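Local structure of beta-lactamase II (Erythrobacter litoralis, 6V72) at residues Ala114-Pro119 / Gln151-Leu156. The protein probably hydrolyses beta-lactam antibiotics to substituted beta-amino acids, as a zinc-dependent class B beta-lactamase of the periplasm. Sequence-based numbering, arbitrary orientation.
Sequences ATWAHP and QSLAPL. With CA (calcium ion), chain D.
Ser152 and Leu153, on helix 147-153, meet one residue of strand 114-117, Trp116, whose indole reaches across from the strand. Just before them, Gln151 turns to a metal instead: its chain, extended beyond CG, carries Gln151 OE1 to within 2.4 Å of the calcium ion, which Glu148 of the same helix also binds. A water whose oxygen is 2.5 Å from the calcium ion passes the link on, donating a hydrogen bond to Ser152 OG at 2.8 Å. Lying beside its own backbone N (chi1 -57°), Ser152 OG is placed to hydrogen-bond the carbonyl oxygen of Glu148, one turn back in the helix. Ser152 OG also lies 4.1 Å from Trp116 CZ2, beside the six-membered part of the indole, with no hydrogen bond between them. In the alpha-beta/beta-alpha sandwich of the metallo-beta-lactamases, strand 114-117 runs inside the larger sheet, parallel to its neighbours 89-93 and 135-139, and helix 147-153 follows directly on the edge strand 145-146. Trp116 therefore packs sheet against helix, and its side chain rests on Asn135 and Ile137 of the adjoining strand as well. Leu153 supplies the apolar half of the contact. Leu153 CD1 lies obliquely 3.9 Å from Trp116 CG and as close to Trp116 CB, while Leu153 CD2 is 4.2 Å from Trp116 CD1. Trp116 CB already points toward the helix, and with CG anti to the carbonyl carbon (chi1 -70°) the pyrrole part of the ring lies by Leu153. Past the cis peptide before Pro155, Leu156 N makes a weak hydrogen bond back to Leu153 O, 3.0 Å from Leu156 N to Leu153 O; Leu156 packs between strands 61-65 and 171-174, and Leu153 too touches Ile63 of the former.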
ATOM      1  N   ALA A 114      -2.728 -30.967 -12.337  1.00 16.22           N
ATOM      2  CA  ALA A 114      -4.104 -30.511 -12.184  1.00 16.03           C
ATOM      3  C   ALA A 114      -4.140 -29.298 -11.264  1.00 14.58           C
ATOM      4  O   ALA A 114      -3.797 -29.404 -10.086  1.00 17.81           O
ATOM      5  CB  ALA A 114      -4.969 -31.624 -11.595  1.00 16.70           C
ATOM      6  N   THR A 115      -4.611 -28.179 -11.779  1.00 14.64           N
ATOM      7  CA  THR A 115      -4.565 -26.902 -11.084  1.00 13.64           C
ATOM      8  C   THR A 115      -5.968 -26.483 -10.668  1.00 11.71           C
ATOM      9  O   THR A 115      -6.922 -26.673 -11.425  1.00 15.01           O
ATOM     10  CB  THR A 115      -3.957 -25.851 -11.998  1.00 15.26           C
ATOM     11  OG1 THR A 115      -4.613 -25.931 -13.279  1.00 18.61           O
ATOM     12  CG2 THR A 115      -2.473 -26.146 -12.187  1.00 16.71           C
ATOM     13  N   TRP A 116      -6.074 -25.908  -9.469  1.00 11.32           N
ATOM     14  CA  TRP A 116      -7.343 -25.576  -8.834  1.00 10.18           C
ATOM     15  C   TRP A 116      -7.346 -24.121  -8.403  1.00 11.76           C
ATOM     16  O   TRP A 116      -6.333 -23.619  -7.910  1.00 12.08           O
ATOM     17  CB  TRP A 116      -7.564 -26.472  -7.588  1.00 10.94           C
ATOM     18  CG  TRP A 116      -7.837 -27.885  -7.957  1.00 11.19           C
ATOM     19  CD1 TRP A 116      -6.918 -28.866  -8.194  1.00 14.87           C
ATOM     20  CD2 TRP A 116      -9.120 -28.463  -8.189  1.00 12.53           C
ATOM     21  NE1 TRP A 116      -7.559 -30.032  -8.540  1.00 15.36           N
ATOM     22  CE2 TRP A 116      -8.912 -29.812  -8.549  1.00 14.20           C
ATOM     23  CE3 TRP A 116     -10.430 -27.971  -8.125  1.00 12.94           C
ATOM     24  CZ2 TRP A 116      -9.961 -30.676  -8.836  1.00 16.05           C
ATOM     25  CZ3 TRP A 116     -11.467 -28.830  -8.414  1.00 13.03           C
ATOM     26  CH2 TRP A 116     -11.229 -30.169  -8.767  1.00 15.65           C
ATOM     27  N   ALA A 117      -8.494 -23.454  -8.557  1.00 10.01           N
ATOM     28  CA  ALA A 117      -8.638 -22.078  -8.107  1.00 10.18           C
ATOM     29  C   ALA A 117     -10.092 -21.806  -7.763  1.00  9.82           C
ATOM     30  O   ALA A 117     -10.994 -22.535  -8.190  1.00 10.79           O
ATOM     31  CB  ALA A 117      -8.179 -21.061  -9.158  1.00 12.45           C
ATOM     32  N   HIS A 118     -10.304 -20.731  -6.987  1.00 10.90           N
ATOM     33  CA  HIS A 118     -11.646 -20.200  -6.804  1.00  9.82           C
ATOM     34  C   HIS A 118     -12.301 -19.987  -8.173  1.00 10.51           C
ATOM     35  O   HIS A 118     -11.639 -19.503  -9.100  1.00 11.83           O
ATOM     36  CB  HIS A 118     -11.569 -18.879  -6.032  1.00 10.68           C
ATOM     37  CG  HIS A 118     -12.905 -18.364  -5.593  1.00 12.41           C
ATOM     38  ND1 HIS A 118     -13.832 -17.842  -6.475  1.00 14.65           N
ATOM     39  CD2 HIS A 118     -13.479 -18.312  -4.363  1.00 14.57           C
ATOM     40  CE1 HIS A 118     -14.918 -17.497  -5.805  1.00 16.44           C
ATOM     41  NE2 HIS A 118     -14.727 -17.764  -4.524  1.00 16.93           N
ATOM     42  N   PRO A 119     -13.598 -20.304  -8.337  1.00 12.87           N
ATOM     43  CA  PRO A 119     -14.208 -20.228  -9.680  1.00 16.23           C
ATOM     44  C   PRO A 119     -14.210 -18.844 -10.285  1.00 18.07           C
ATOM     45  O   PRO A 119     -14.277 -18.724 -11.519  1.00 22.77           O
ATOM     46  CB  PRO A 119     -15.650 -20.718  -9.460  1.00 17.80           C
ATOM     47  CG  PRO A 119     -15.846 -20.765  -7.999  1.00 17.95           C
ATOM     48  CD  PRO A 119     -14.505 -20.914  -7.355  1.00 13.02           C
ATOM     49  N   GLN A 151     -11.348 -33.626  -2.139  1.00 11.71           N
ATOM     50  CA  GLN A 151     -10.702 -34.934  -2.251  1.00 12.79           C
ATOM     51  C   GLN A 151      -9.291 -34.806  -2.795  1.00 14.20           C
ATOM     52  O   GLN A 151      -8.361 -35.457  -2.295  1.00 18.39           O
ATOM     53  CB  GLN A 151     -11.520 -35.841  -3.162  1.00 14.68           C
ATOM     54  CG  GLN A 151     -11.041 -37.292  -3.203  1.00 18.19           C
ATOM     55  CD  GLN A 151     -11.842 -38.121  -4.196  1.00 20.90           C
ATOM     56  OE1 GLN A 151     -11.885 -37.813  -5.378  1.00 24.57           O
ATOM     57  NE2 GLN A 151     -12.487 -39.161  -3.714  1.00 29.78           N
ATOM     58  N   SER A 152      -9.117 -33.992  -3.832  1.00 15.12           N
ATOM     59  CA  SER A 152      -7.861 -33.964  -4.570  1.00 15.04           C
ATOM     60  C   SER A 152      -6.761 -33.223  -3.842  1.00 14.93           C
ATOM     61  O   SER A 152      -5.580 -33.485  -4.096  1.00 16.88           O
ATOM     62  CB  SER A 152      -8.062 -33.314  -5.941  1.00 17.94           C
ATOM     63  OG  SER A 152      -9.064 -33.995  -6.692  1.00 21.62           O
ATOM     64  N   LEU A 153      -7.110 -32.302  -2.949  1.00 14.55           N
ATOM     65  CA  LEU A 153      -6.111 -31.482  -2.285  1.00 14.32           C
ATOM     66  C   LEU A 153      -5.931 -31.866  -0.829  1.00 14.80           C
ATOM     67  O   LEU A 153      -5.074 -31.290  -0.157  1.00 15.50           O
ATOM     68  CB  LEU A 153      -6.488 -29.999  -2.399  1.00 15.76           C
ATOM     69  CG  LEU A 153      -6.536 -29.564  -3.884  1.00 17.65           C
ATOM     70  CD1 LEU A 153      -7.268 -28.264  -4.112  1.00 20.48           C
ATOM     71  CD2 LEU A 153      -5.121 -29.464  -4.466  1.00 20.11           C
ATOM     72  N   ALA A 154      -6.714 -32.814  -0.331  1.00 13.50           N
ATOM     73  CA  ALA A 154      -6.486 -33.346   1.008  1.00 14.30           C
ATOM     74  C   ALA A 154      -5.025 -33.773   1.153  1.00 15.41           C
ATOM     75  O   ALA A 154      -4.447 -34.333   0.211  1.00 18.36           O
ATOM     76  CB  ALA A 154      -7.419 -34.538   1.261  1.00 17.24           C
ATOM     77  N   PRO A 155      -4.396 -33.557   2.323  1.00 14.55           N
ATOM     78  CA  PRO A 155      -4.979 -33.125   3.600  1.00 15.33           C
ATOM     79  C   PRO A 155      -5.210 -31.636   3.757  1.00 15.11           C
ATOM     80  O   PRO A 155      -5.716 -31.242   4.793  1.00 15.91           O
ATOM     81  CB  PRO A 155      -3.946 -33.598   4.623  1.00 18.15           C
ATOM     82  CG  PRO A 155      -2.643 -33.494   3.865  1.00 18.41           C
ATOM     83  CD  PRO A 155      -2.994 -33.985   2.477  1.00 16.61           C
ATOM     84  N   LEU A 156      -4.860 -30.828   2.762  1.00 14.19           N
ATOM     85  CA  LEU A 156      -5.190 -29.413   2.849  1.00 13.66           C
ATOM     86  C   LEU A 156      -6.695 -29.240   2.952  1.00 14.16           C
ATOM     87  O   LEU A 156      -7.465 -29.902   2.244  1.00 17.62           O
ATOM     88  CB  LEU A 156      -4.675 -28.656   1.627  1.00 16.42           C
ATOM     89  CG  LEU A 156      -3.152 -28.561   1.555  1.00 17.75           C
ATOM     90  CD1 LEU A 156      -2.754 -28.225   0.136  1.00 23.75           C
ATOM     91  CD2 LEU A 156      -2.576 -27.536   2.540  1.00 18.78           C
TER
HETATM   92 CA    CA D 303     -11.617 -37.807  -7.734  0.78 20.83          CA
HETATM   93  O   HOH W   1      -9.506 -36.714  -7.031  1.00 32.50           O